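Local structure of L-talarate/galactarate dehydratase (Salmonella typhimurium, 2PP0) at residues B[42-47]-B[171-176]; B[46-51]-B[226-231]; B[194-199]-B[208-213]. The protein catalyses the magnesium-dependent dehydration of L-talarate and galactarate to 5-keto-4-deoxy-D-glucarate, and the competing epimerization of L-talarate to galactarate. All blocks are in the same frame, centred on the assembly; numbering follows the deposited sequence.

Contact 1: B[42-47]-B[171-176]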
ATOM      1  N   THR B  42     -38.138  -9.901   5.650  1.00 43.08           N
ATOM      2  CA  THR B  42     -38.457  -9.151   6.859  1.00 42.61           C
ATOM      3  C   THR B  42     -37.902  -7.738   6.698  1.00 41.93           C
ATOM      4  O   THR B  42     -36.694  -7.526   6.821  1.00 40.68           O
ATOM      5  CB  THR B  42     -37.820  -9.793   8.109  1.00 42.89           C
ATOM      6  OG1 THR B  42     -38.372 -11.099   8.313  1.00 44.23           O
ATOM      7  CG2 THR B  42     -38.082  -8.939   9.338  1.00 42.61           C
ATOM      8  N   PRO B  43     -38.777  -6.755   6.408  1.00 41.33           N
ATOM      9  CA  PRO B  43     -38.360  -5.359   6.230  1.00 40.31           C
ATOM     10  C   PRO B  43     -37.439  -4.901   7.353  1.00 39.07           C
ATOM     11  O   PRO B  43     -37.735  -5.093   8.532  1.00 40.33           O
ATOM     12  CB  PRO B  43     -39.682  -4.603   6.220  1.00 40.21           C
ATOM     13  CG  PRO B  43     -40.615  -5.596   5.569  1.00 40.66           C
ATOM     14  CD  PRO B  43     -40.240  -6.882   6.275  1.00 41.08           C
ATOM     15  N   VAL B  44     -36.318  -4.300   6.973  1.00 38.40           N
ATOM     16  CA  VAL B  44     -35.336  -3.829   7.940  1.00 38.47           C
ATOM     17  C   VAL B  44     -35.358  -2.315   8.092  1.00 38.86           C
ATOM     18  O   VAL B  44     -35.356  -1.577   7.103  1.00 38.89           O
ATOM     19  CB  VAL B  44     -33.915  -4.247   7.522  1.00 36.52           C
ATOM     20  CG1 VAL B  44     -32.910  -3.749   8.541  1.00 35.25           C
ATOM     21  CG2 VAL B  44     -33.841  -5.763   7.379  1.00 37.25           C
ATOM     22  N   SER B  45     -35.367  -1.852   9.336  1.00 39.29           N
ATOM     23  CA  SER B  45     -35.372  -0.424   9.588  1.00 40.44           C
ATOM     24  C   SER B  45     -34.554  -0.048  10.816  1.00 40.50           C
ATOM     25  O   SER B  45     -34.677  -0.663  11.878  1.00 41.34           O
ATOM     26  CB  SER B  45     -36.816   0.083   9.732  1.00 42.18           C
ATOM     27  OG  SER B  45     -37.473  -0.510  10.836  1.00 45.94           O
ATOM     28  N   ASP B  46     -33.687   0.947  10.646  1.00 40.46           N
ATOM     29  CA  ASP B  46     -32.864   1.456  11.735  1.00 39.18           C
ATOM     30  C   ASP B  46     -33.455   2.814  12.118  1.00 39.54           C
ATOM     31  O   ASP B  46     -34.601   3.111  11.770  1.00 38.74           O
ATOM     32  CB  ASP B  46     -31.397   1.614  11.298  1.00 39.24           C
ATOM     33  CG  ASP B  46     -31.246   2.329   9.959  1.00 41.38           C
ATOM     34  OD1 ASP B  46     -31.995   3.287   9.682  1.00 41.88           O
ATOM     35  OD2 ASP B  46     -30.355   1.939   9.178  1.00 41.95           O
ATOM     36  N   ALA B  47     -32.686   3.643  12.817  1.00 38.41           N
ATOM     37  CA  ALA B  47     -33.185   4.953  13.225  1.00 38.10           C
ATOM     38  C   ALA B  47     -33.559   5.862  12.049  1.00 38.26           C
ATOM     39  O   ALA B  47     -34.382   6.769  12.198  1.00 39.74           O
ATOM     40  CB  ALA B  47     -32.160   5.648  14.112  1.00 37.09           C
ATOM     41  N   PHE B 171     -31.728  -4.692  15.169  1.00 38.23           N
ATOM     42  CA  PHE B 171     -32.431  -3.597  14.494  1.00 38.66           C
ATOM     43  C   PHE B 171     -33.669  -3.090  15.238  1.00 39.42           C
ATOM     44  O   PHE B 171     -34.240  -3.794  16.077  1.00 38.97           O
ATOM     45  CB  PHE B 171     -32.795  -4.024  13.070  1.00 37.43           C
ATOM     46  CG  PHE B 171     -31.667  -3.864  12.081  1.00 37.76           C
ATOM     47  CD1 PHE B 171     -31.479  -2.657  11.411  1.00 37.52           C
ATOM     48  CD2 PHE B 171     -30.792  -4.919  11.817  1.00 38.88           C
ATOM     49  CE1 PHE B 171     -30.438  -2.501  10.486  1.00 37.59           C
ATOM     50  CE2 PHE B 171     -29.745  -4.775  10.896  1.00 38.06           C
ATOM     51  CZ  PHE B 171     -29.570  -3.563  10.228  1.00 38.12           C
ATOM     52  N   LEU B 172     -34.079  -1.862  14.909  1.00 39.97           N
ATOM     53  CA  LEU B 172     -35.217  -1.197  15.553  1.00 39.92           C
ATOM     54  C   LEU B 172     -36.637  -1.682  15.250  1.00 40.72           C
ATOM     55  O   LEU B 172     -37.585  -1.274  15.922  1.00 40.98           O
ATOM     56  CB  LEU B 172     -35.137   0.314  15.297  1.00 39.17           C
ATOM     57  CG  LEU B 172     -34.135   1.067  16.177  1.00 38.12           C
ATOM     58  CD1 LEU B 172     -33.925   2.471  15.638  1.00 38.21           C
ATOM     59  CD2 LEU B 172     -34.641   1.100  17.619  1.00 36.69           C
ATOM     60  N   HIS B 173     -36.800  -2.534  14.246  1.00 40.88           N
ATOM     61  CA  HIS B 173     -38.127  -3.050  13.922  1.00 41.34           C
ATOM     62  C   HIS B 173     -38.347  -4.343  14.707  1.00 41.96           C
ATOM     63  O   HIS B 173     -39.412  -4.959  14.642  1.00 43.40           O
ATOM     64  CB  HIS B 173     -38.227  -3.330  12.423  1.00 41.86           C
ATOM     65  CG  HIS B 173     -37.228  -4.332  11.932  1.00 42.86           C
ATOM     66  ND1 HIS B 173     -37.384  -5.690  12.113  1.00 43.02           N
ATOM     67  CD2 HIS B 173     -36.041  -4.170  11.301  1.00 42.01           C
ATOM     68  CE1 HIS B 173     -36.335  -6.321  11.614  1.00 42.10           C
ATOM     69  NE2 HIS B 173     -35.505  -5.421  11.116  1.00 43.04           N
ATOM     70  N   THR B 174     -37.325  -4.738  15.460  1.00 40.91           N
ATOM     71  CA  THR B 174     -37.357  -5.960  16.255  1.00 40.83           C
ATOM     72  C   THR B 174     -37.735  -5.693  17.715  1.00 41.03           C
ATOM     73  O   THR B 174     -37.049  -4.946  18.416  1.00 40.90           O
ATOM     74  CB  THR B 174     -35.975  -6.658  16.215  1.00 40.43           C
ATOM     75  OG1 THR B 174     -35.599  -6.894  14.851  1.00 39.54           O
ATOM     76  CG2 THR B 174     -36.015  -7.984  16.960  1.00 39.81           C
ATOM     77  N   PRO B 175     -38.836  -6.302  18.192  1.00 41.36           N
ATOM     78  CA  PRO B 175     -39.261  -6.100  19.583  1.00 41.02           C
ATOM     79  C   PRO B 175     -38.149  -6.531  20.536  1.00 41.32           C
ATOM     80  O   PRO B 175     -37.341  -7.400  20.198  1.00 40.85           O
ATOM     81  CB  PRO B 175     -40.499  -6.986  19.700  1.00 41.43           C
ATOM     82  CG  PRO B 175     -41.047  -6.990  18.300  1.00 41.69           C
ATOM     83  CD  PRO B 175     -39.794  -7.157  17.471  1.00 41.12           C
ATOM     84  N   LEU B 176     -38.119  -5.938  21.725  1.00 40.90           N
ATOM     85  CA  LEU B 176     -37.089  -6.250  22.709  1.00 42.10           C
ATOM     86  C   LEU B 176     -36.889  -7.737  23.006  1.00 43.76           C
ATOM     87  O   LEU B 176     -35.755  -8.222  23.016  1.00 44.22           O
ATOM     88  CB  LEU B 176     -37.368  -5.503  24.015  1.00 41.00           C
ATOM     89  CG  LEU B 176     -36.366  -5.739  25.151  1.00 41.36           C
ATOM     90  CD1 LEU B 176     -34.953  -5.463  24.659  1.00 41.34           C
ATOM     91  CD2 LEU B 176     -36.706  -4.836  26.333  1.00 41.15           C
TER
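V44 meets the ring of F171 through one methyl, CG1, which stands over a face of the phenyl group in a CH-pi contact, 3.5 Å from the ring centroid and 18° off its normal. CG1 gets there by lying trans to the backbone N of V44 (chi1 180°). S45 O and D46 CB come up to the same ring at its edge, near the plane. A second apolar contact is made further along, where L172 CD1 packs on A47 CB at 3.9 Å.

Residues 42-47 run into the capping domain's substrate-binding loop, to which D46 and A47 belong, whereas 171-176 is the loop between strand 161-166 and helix 176-188 of the barrel domain. The contact is therefore an interdomain one, as expected of an enolase-superfamily enzyme. A type I turn from F171 to T174 presents the H173 ring to the other segment.

P43 O sits 3.3 Å above the centre of the H173 imidazole, and S45 N approaches the edge, 3.1 Å from H173 CD2. T42 CG2 lies near H173 CE1, while its OG1 is hydrogen-bonded to D8 of the second subunit.

One weak backbone hydrogen bond joins L172 N to S45 O, 3.3 Å and bent to 124°.

Contact 2: B[46-51]-B[226-231]. With GOL (glycerol), chain E.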
ATOM      1  N   ASP B  46     -33.687   0.947  10.646  1.00 40.46           N
ATOM      2  CA  ASP B  46     -32.864   1.456  11.735  1.00 39.18           C
ATOM      3  C   ASP B  46     -33.455   2.814  12.118  1.00 39.54           C
ATOM      4  O   ASP B  46     -34.601   3.111  11.770  1.00 38.74           O
ATOM      5  CB  ASP B  46     -31.397   1.614  11.298  1.00 39.24           C
ATOM      6  CG  ASP B  46     -31.246   2.329   9.959  1.00 41.38           C
ATOM      7  OD1 ASP B  46     -31.995   3.287   9.682  1.00 41.88           O
ATOM      8  OD2 ASP B  46     -30.355   1.939   9.178  1.00 41.95           O
ATOM      9  N   ALA B  47     -32.686   3.643  12.817  1.00 38.41           N
ATOM     10  CA  ALA B  47     -33.185   4.953  13.225  1.00 38.10           C
ATOM     11  C   ALA B  47     -33.559   5.862  12.049  1.00 38.26           C
ATOM     12  O   ALA B  47     -34.382   6.769  12.198  1.00 39.74           O
ATOM     13  CB  ALA B  47     -32.160   5.648  14.112  1.00 37.09           C
ATOM     14  N   LYS B  48     -32.956   5.632  10.888  1.00 37.84           N
ATOM     15  CA  LYS B  48     -33.247   6.449   9.710  1.00 38.47           C
ATOM     16  C   LYS B  48     -34.710   6.309   9.292  1.00 38.84           C
ATOM     17  O   LYS B  48     -35.294   7.231   8.716  1.00 37.74           O
ATOM     18  CB  LYS B  48     -32.333   6.052   8.546  1.00 38.18           C
ATOM     19  CG  LYS B  48     -30.858   6.346   8.797  1.00 37.93           C
ATOM     20  CD  LYS B  48     -29.995   6.011   7.585  1.00 37.84           C
ATOM     21  CE  LYS B  48     -29.696   4.518   7.466  1.00 39.03           C
ATOM     22  NZ  LYS B  48     -30.888   3.668   7.184  1.00 39.75           N
ATOM     23  N   VAL B  49     -35.292   5.150   9.586  1.00 38.57           N
ATOM     24  CA  VAL B  49     -36.684   4.882   9.255  1.00 38.53           C
ATOM     25  C   VAL B  49     -37.610   5.405  10.355  1.00 39.66           C
ATOM     26  O   VAL B  49     -38.632   6.025  10.066  1.00 39.91           O
ATOM     27  CB  VAL B  49     -36.941   3.367   9.077  1.00 38.63           C
ATOM     28  CG1 VAL B  49     -38.413   3.120   8.751  1.00 36.99           C
ATOM     29  CG2 VAL B  49     -36.047   2.811   7.979  1.00 37.07           C
ATOM     30  N   LEU B  50     -37.244   5.160  11.612  1.00 39.38           N
ATOM     31  CA  LEU B  50     -38.056   5.605  12.744  1.00 39.39           C
ATOM     32  C   LEU B  50     -38.135   7.120  12.903  1.00 39.92           C
ATOM     33  O   LEU B  50     -39.011   7.620  13.604  1.00 41.12           O
ATOM     34  CB  LEU B  50     -37.553   4.974  14.047  1.00 40.14           C
ATOM     35  CG  LEU B  50     -38.109   3.579  14.362  1.00 39.28           C
ATOM     36  CD1 LEU B  50     -37.663   2.586  13.297  1.00 37.90           C
ATOM     37  CD2 LEU B  50     -37.641   3.140  15.744  1.00 39.05           C
ATOM     38  N   THR B  51     -37.225   7.849  12.264  1.00 39.87           N
ATOM     39  CA  THR B  51     -37.243   9.308  12.335  1.00 37.64           C
ATOM     40  C   THR B  51     -37.925   9.868  11.086  1.00 38.29           C
ATOM     41  O   THR B  51     -38.089  11.081  10.948  1.00 37.76           O
ATOM     42  CB  THR B  51     -35.822   9.903  12.417  1.00 37.31           C
ATOM     43  OG1 THR B  51     -35.084   9.549  11.238  1.00 36.85           O
ATOM     44  CG2 THR B  51     -35.101   9.397  13.663  1.00 36.39           C
ATOM     45  N   ASP B 226     -25.348   1.894  17.606  1.00 32.30           N
ATOM     46  CA  ASP B 226     -25.304   2.624  16.343  1.00 33.23           C
ATOM     47  C   ASP B 226     -26.557   3.505  16.197  1.00 33.83           C
ATOM     48  O   ASP B 226     -27.675   2.992  16.157  1.00 33.45           O
ATOM     49  CB  ASP B 226     -25.232   1.602  15.201  1.00 32.94           C
ATOM     50  CG  ASP B 226     -25.148   2.242  13.834  1.00 34.35           C
ATOM     51  OD1 ASP B 226     -25.133   3.487  13.747  1.00 36.31           O
ATOM     52  OD2 ASP B 226     -25.096   1.487  12.840  1.00 34.92           O
ATOM     53  N   ALA B 227     -26.368   4.823  16.117  1.00 33.38           N
ATOM     54  CA  ALA B 227     -27.496   5.753  15.988  1.00 33.20           C
ATOM     55  C   ALA B 227     -27.828   6.107  14.546  1.00 34.17           C
ATOM     56  O   ALA B 227     -28.825   6.780  14.280  1.00 35.77           O
ATOM     57  CB  ALA B 227     -27.214   7.026  16.769  1.00 32.38           C
ATOM     58  N   ASN B 228     -26.988   5.665  13.615  1.00 32.55           N
ATOM     59  CA  ASN B 228     -27.208   5.945  12.203  1.00 32.52           C
ATOM     60  C   ASN B 228     -27.514   7.420  11.901  1.00 33.19           C
ATOM     61  O   ASN B 228     -28.453   7.733  11.160  1.00 32.93           O
ATOM     62  CB  ASN B 228     -28.331   5.049  11.659  1.00 32.68           C
ATOM     63  CG  ASN B 228     -27.847   3.635  11.338  1.00 32.65           C
ATOM     64  OD1 ASN B 228     -27.186   3.407  10.323  1.00 35.88           O
ATOM     65  ND2 ASN B 228     -28.163   2.690  12.209  1.00 29.98           N
ATOM     66  N   GLN B 229     -26.711   8.310  12.484  1.00 31.19           N
ATOM     67  CA  GLN B 229     -26.811   9.761  12.280  1.00 31.56           C
ATOM     68  C   GLN B 229     -28.067  10.452  12.801  1.00 32.76           C
ATOM     69  O   GLN B 229     -28.267  11.637  12.523  1.00 31.23           O
ATOM     70  CB  GLN B 229     -26.719  10.095  10.787  1.00 31.97           C
ATOM     71  CG  GLN B 229     -25.684   9.324   9.978  1.00 32.74           C
ATOM     72  CD  GLN B 229     -25.761   9.676   8.505  1.00 32.90           C
ATOM     73  OE1 GLN B 229     -25.518  10.819   8.119  1.00 33.43           O
ATOM     74  NE2 GLN B 229     -26.110   8.700   7.676  1.00 32.27           N
ATOM     75  N   GLN B 230     -28.895   9.757  13.573  1.00 32.15           N
ATOM     76  CA  GLN B 230     -30.150  10.362  14.009  1.00 33.95           C
ATOM     77  C   GLN B 230     -30.227  11.276  15.232  1.00 33.59           C
ATOM     78  O   GLN B 230     -31.318  11.710  15.597  1.00 34.60           O
ATOM     79  CB  GLN B 230     -31.226   9.275  14.113  1.00 34.04           C
ATOM     80  CG  GLN B 230     -31.495   8.561  12.786  1.00 35.60           C
ATOM     81  CD  GLN B 230     -31.595   9.512  11.599  1.00 38.02           C
ATOM     82  OE1 GLN B 230     -30.744   9.502  10.705  1.00 38.47           O
ATOM     83  NE2 GLN B 230     -32.636  10.341  11.584  1.00 35.59           N
ATOM     84  N   TRP B 231     -29.105  11.576  15.876  1.00 34.03           N
ATOM     85  CA  TRP B 231     -29.156  12.494  17.013  1.00 33.64           C
ATOM     86  C   TRP B 231     -28.569  13.828  16.590  1.00 34.09           C
ATOM     87  O   TRP B 231     -27.777  13.892  15.647  1.00 32.05           O
ATOM     88  CB  TRP B 231     -28.328  12.002  18.202  1.00 33.15           C
ATOM     89  CG  TRP B 231     -28.842  10.791  18.890  1.00 35.22           C
ATOM     90  CD1 TRP B 231     -30.145  10.474  19.140  1.00 35.61           C
ATOM     91  CD2 TRP B 231     -28.053   9.761  19.490  1.00 34.75           C
ATOM     92  NE1 TRP B 231     -30.218   9.306  19.861  1.00 36.82           N
ATOM     93  CE2 TRP B 231     -28.947   8.847  20.090  1.00 35.57           C
ATOM     94  CE3 TRP B 231     -26.673   9.522  19.579  1.00 34.55           C
ATOM     95  CZ2 TRP B 231     -28.507   7.707  20.777  1.00 36.54           C
ATOM     96  CZ3 TRP B 231     -26.235   8.388  20.262  1.00 35.56           C
ATOM     97  CH2 TRP B 231     -27.152   7.496  20.852  1.00 35.52           C
TER
HETATM   98  C1  GOL E 602     -27.127  -0.792   6.731  1.00 42.24           C
HETATM   99  O1  GOL E 602     -26.023  -1.538   6.225  1.00 41.26           O
HETATM  100  C2  GOL E 602     -26.970  -0.604   8.239  1.00 42.55           C
HETATM  101  O2  GOL E 602     -25.959   0.380   8.506  1.00 44.23           O
HETATM  102  C3  GOL E 602     -28.310  -0.167   8.830  1.00 42.66           C
HETATM  103  O3  GOL E 602     -28.108   0.571  10.038  1.00 45.65           O
HETATM  104  O   HOH W   1     -30.253   2.877  14.039  1.00 42.02           O
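D46 and N228 lay their flat ends over one another, the carboxylate and amide planes 29° apart, with D46 CB 3.5 Å from N228 ND2. The D46 carboxylate is swung between its own backbone N and carbonyl carbon (chi1 48°), and from there it caps the helix that follows: K48 N gives a hydrogen bond to D46 OD1, met on the anti side and 29° out of the carboxylate plane. The K48 chain bends at chi3 and chi4 and curls back, bringing NZ to the syn lone pairs of both oxygens in a salt bridge, 2.7 Å from D46 OD2. OD1 thus holds two donors, which should help fix the carboxylate's rotation. Along the way K48 CG passes 3.6 Å from N228 O.

D46, A47 and K48 of the capping loop and N228 of the barrel domain all bind substrate, so this contact forms part of the enolase-superfamily active site at the domain interface. A glycerol occupies the pocket, its O3 2.8 Å from D46 OD2. N228 lies two residues after the magnesium ligand D226, whose OD1 accepts from N228 N in an Asx turn. Water 1 bridges the segments, accepting from A47 N and from N228 ND2.

Further along both segments, Q230 sets CG, anti to its own carbonyl carbon, 3.3 Å from A47 CB. T51 OG1 turns back to A47 O in a 3.0 Å hydrogen bond.

Contact 3: B[194-199]-B[208-213]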
ATOM      1  N   ILE B 194     -22.075  -7.793  20.172  1.00 33.58           N
ATOM      2  CA  ILE B 194     -23.442  -7.450  19.788  1.00 33.13           C
ATOM      3  C   ILE B 194     -23.614  -5.947  19.624  1.00 34.15           C
ATOM      4  O   ILE B 194     -23.245  -5.185  20.512  1.00 34.15           O
ATOM      5  CB  ILE B 194     -24.455  -7.915  20.870  1.00 33.14           C
ATOM      6  CG1 ILE B 194     -24.500  -9.444  20.934  1.00 32.90           C
ATOM      7  CG2 ILE B 194     -25.842  -7.328  20.578  1.00 32.02           C
ATOM      8  CD1 ILE B 194     -24.984 -10.104  19.645  1.00 33.64           C
ATOM      9  N   LYS B 195     -24.178  -5.517  18.499  1.00 34.54           N
ATOM     10  CA  LYS B 195     -24.410  -4.094  18.297  1.00 35.42           C
ATOM     11  C   LYS B 195     -25.911  -3.856  18.277  1.00 35.67           C
ATOM     12  O   LYS B 195     -26.657  -4.575  17.608  1.00 36.17           O
ATOM     13  CB  LYS B 195     -23.801  -3.590  16.983  1.00 35.70           C
ATOM     14  CG  LYS B 195     -24.027  -2.090  16.777  1.00 34.00           C
ATOM     15  CD  LYS B 195     -23.224  -1.521  15.622  1.00 34.59           C
ATOM     16  CE  LYS B 195     -23.732  -2.001  14.282  1.00 31.89           C
ATOM     17  NZ  LYS B 195     -22.891  -1.429  13.195  1.00 32.69           N
ATOM     18  N   LEU B 196     -26.349  -2.851  19.024  1.00 36.22           N
ATOM     19  CA  LEU B 196     -27.762  -2.515  19.097  1.00 37.07           C
ATOM     20  C   LEU B 196     -28.028  -1.201  18.373  1.00 36.40           C
ATOM     21  O   LEU B 196     -27.278  -0.233  18.526  1.00 37.01           O
ATOM     22  CB  LEU B 196     -28.198  -2.386  20.561  1.00 38.79           C
ATOM     23  CG  LEU B 196     -29.659  -1.994  20.806  1.00 39.71           C
ATOM     24  CD1 LEU B 196     -30.580  -3.081  20.271  1.00 38.32           C
ATOM     25  CD2 LEU B 196     -29.886  -1.776  22.298  1.00 39.85           C
ATOM     26  N   LYS B 197     -29.081  -1.175  17.568  1.00 35.54           N
ATOM     27  CA  LYS B 197     -29.443   0.040  16.856  1.00 35.59           C
ATOM     28  C   LYS B 197     -30.167   0.959  17.834  1.00 35.73           C
ATOM     29  O   LYS B 197     -31.085   0.526  18.531  1.00 36.65           O
ATOM     30  CB  LYS B 197     -30.363  -0.286  15.675  1.00 34.48           C
ATOM     31  CG  LYS B 197     -29.714  -1.130  14.595  1.00 33.65           C
ATOM     32  CD  LYS B 197     -28.561  -0.386  13.926  1.00 36.38           C
ATOM     33  CE  LYS B 197     -27.858  -1.256  12.885  1.00 37.10           C
ATOM     34  NZ  LYS B 197     -26.774  -0.506  12.196  1.00 38.73           N
ATOM     35  N   VAL B 198     -29.729   2.212  17.912  1.00 35.52           N
ATOM     36  CA  VAL B 198     -30.369   3.198  18.782  1.00 34.95           C
ATOM     37  C   VAL B 198     -30.638   4.436  17.930  1.00 36.00           C
ATOM     38  O   VAL B 198     -30.511   4.382  16.707  1.00 38.15           O
ATOM     39  CB  VAL B 198     -29.475   3.589  19.989  1.00 34.55           C
ATOM     40  CG1 VAL B 198     -29.268   2.385  20.902  1.00 34.64           C
ATOM     41  CG2 VAL B 198     -28.140   4.132  19.508  1.00 31.88           C
ATOM     42  N   GLY B 199     -31.021   5.543  18.560  1.00 37.09           N
ATOM     43  CA  GLY B 199     -31.276   6.759  17.806  1.00 37.65           C
ATOM     44  C   GLY B 199     -32.722   7.042  17.415  1.00 37.91           C
ATOM     45  O   GLY B 199     -32.983   7.963  16.638  1.00 36.95           O
ATOM     46  N   ARG B 208     -33.786   1.816  27.552  1.00 43.94           N
ATOM     47  CA  ARG B 208     -34.476   0.641  28.068  1.00 44.46           C
ATOM     48  C   ARG B 208     -33.970  -0.629  27.389  1.00 44.66           C
ATOM     49  O   ARG B 208     -33.597  -1.596  28.056  1.00 45.76           O
ATOM     50  CB  ARG B 208     -35.982   0.786  27.842  1.00 44.98           C
ATOM     51  CG  ARG B 208     -36.781  -0.460  28.180  1.00 46.47           C
ATOM     52  CD  ARG B 208     -38.271  -0.221  28.044  1.00 47.06           C
ATOM     53  NE  ARG B 208     -39.025  -1.443  28.299  1.00 50.02           N
ATOM     54  CZ  ARG B 208     -39.175  -2.431  27.423  1.00 50.67           C
ATOM     55  NH1 ARG B 208     -38.626  -2.344  26.218  1.00 51.88           N
ATOM     56  NH2 ARG B 208     -39.865  -3.514  27.758  1.00 52.41           N
ATOM     57  N   ARG B 209     -33.961  -0.623  26.061  1.00 43.83           N
ATOM     58  CA  ARG B 209     -33.493  -1.775  25.307  1.00 42.62           C
ATOM     59  C   ARG B 209     -32.016  -2.041  25.588  1.00 42.85           C
ATOM     60  O   ARG B 209     -31.618  -3.188  25.797  1.00 44.14           O
ATOM     61  CB  ARG B 209     -33.722  -1.546  23.809  1.00 41.13           C
ATOM     62  CG  ARG B 209     -35.192  -1.541  23.423  1.00 39.33           C
ATOM     63  CD  ARG B 209     -35.461  -0.727  22.164  1.00 40.17           C
ATOM     64  NE  ARG B 209     -34.922  -1.327  20.943  1.00 40.33           N
ATOM     65  CZ  ARG B 209     -35.352  -2.466  20.410  1.00 39.77           C
ATOM     66  NH1 ARG B 209     -36.332  -3.150  20.988  1.00 40.81           N
ATOM     67  NH2 ARG B 209     -34.816  -2.913  19.283  1.00 39.11           N
ATOM     68  N   LEU B 210     -31.209  -0.981  25.609  1.00 43.01           N
ATOM     69  CA  LEU B 210     -29.776  -1.119  25.858  1.00 42.01           C
ATOM     70  C   LEU B 210     -29.499  -1.699  27.245  1.00 42.96           C
ATOM     71  O   LEU B 210     -28.602  -2.528  27.410  1.00 42.58           O
ATOM     72  CB  LEU B 210     -29.069   0.236  25.706  1.00 41.36           C
ATOM     73  CG  LEU B 210     -27.538   0.266  25.829  1.00 40.53           C
ATOM     74  CD1 LEU B 210     -26.910  -0.688  24.821  1.00 40.38           C
ATOM     75  CD2 LEU B 210     -27.036   1.679  25.590  1.00 39.96           C
ATOM     76  N   THR B 211     -30.268  -1.271  28.242  1.00 43.19           N
ATOM     77  CA  THR B 211     -30.076  -1.774  29.601  1.00 43.93           C
ATOM     78  C   THR B 211     -30.444  -3.255  29.683  1.00 44.00           C
ATOM     79  O   THR B 211     -29.782  -4.034  30.373  1.00 43.99           O
ATOM     80  CB  THR B 211     -30.930  -0.993  30.632  1.00 45.10           C
ATOM     81  OG1 THR B 211     -32.323  -1.155  30.331  1.00 49.22           O
ATOM     82  CG2 THR B 211     -30.575   0.486  30.604  1.00 42.53           C
ATOM     83  N   ALA B 212     -31.502  -3.636  28.973  1.00 43.95           N
ATOM     84  CA  ALA B 212     -31.954  -5.021  28.961  1.00 43.88           C
ATOM     85  C   ALA B 212     -30.924  -5.922  28.281  1.00 44.86           C
ATOM     86  O   ALA B 212     -30.719  -7.063  28.701  1.00 46.27           O
ATOM     87  CB  ALA B 212     -33.295  -5.127  28.246  1.00 43.13           C
ATOM     88  N   VAL B 213     -30.282  -5.411  27.231  1.00 44.73           N
ATOM     89  CA  VAL B 213     -29.276  -6.180  26.502  1.00 44.28           C
ATOM     90  C   VAL B 213     -27.983  -6.344  27.298  1.00 44.83           C
ATOM     91  O   VAL B 213     -27.399  -7.430  27.317  1.00 45.09           O
ATOM     92  CB  VAL B 213     -28.944  -5.534  25.141  1.00 43.76           C
ATOM     93  CG1 VAL B 213     -27.828  -6.316  24.455  1.00 42.78           C
ATOM     94  CG2 VAL B 213     -30.182  -5.514  24.263  1.00 43.03           C
TER
HETATM   95  O   HOH W   2     -32.637  -1.725  18.196  1.00 42.11           O
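L196 extends its CG trans to the backbone N (chi1 178°), and chi2 of 64° then directs CD2 into the helix, where it touches the backbone itself: L210 CA is 3.6 Å away. L196 CD2 also meets L210 CB at 4.0 Å and V213 CG2 at 4.2 Å, with R209 CB alongside, so this one methyl touches residues from successive turns. I194, two residues earlier and likewise facing the helix, makes a looser contact with V213.

Strand 194-197 and helix 203-217 are the first two elements of a right-handed beta-alpha-beta crossover completed by strand 223-226, the repeating step of the TIM-barrel-like domain. The short axes run nearly antiparallel, at 163°, and approach to 9.6 Å. The strand sends K195, one of the substrate-binding lysines, and the end of K197, the proton acceptor, away from the helix while I194 and L196 face it.

The polar link is made by water 2, which gives a 2.8 Å hydrogen bond to K197 O and takes one of 2.7 Å from R209 NH2, lying in the guanidinium plane at its edge. The R209 chain turns at chi3 to reach it, and NH2 also bonds to T174 O.

Setting out from the N terminus, the chain leaves strand 28-40 and enters 42-51, whose first half goes into contact 1 and second half into contact 2, with D46 and A47 in both. Contact 1 closes a long loop of 123 residues on 171-176, ahead of helix 176-188. Contact 3 then opens and closes within only eight intervening residues, inside the larger loop that contact 2 completes at 226-231. Contacts 1 and 2 tie the capping domain to the barrel; contact 3 lies wholly within the barrel. They touch directly: L172 of contact 1 packs on L50 of contact 2, and the D226-K197 salt bridge joins contacts 2 and 3.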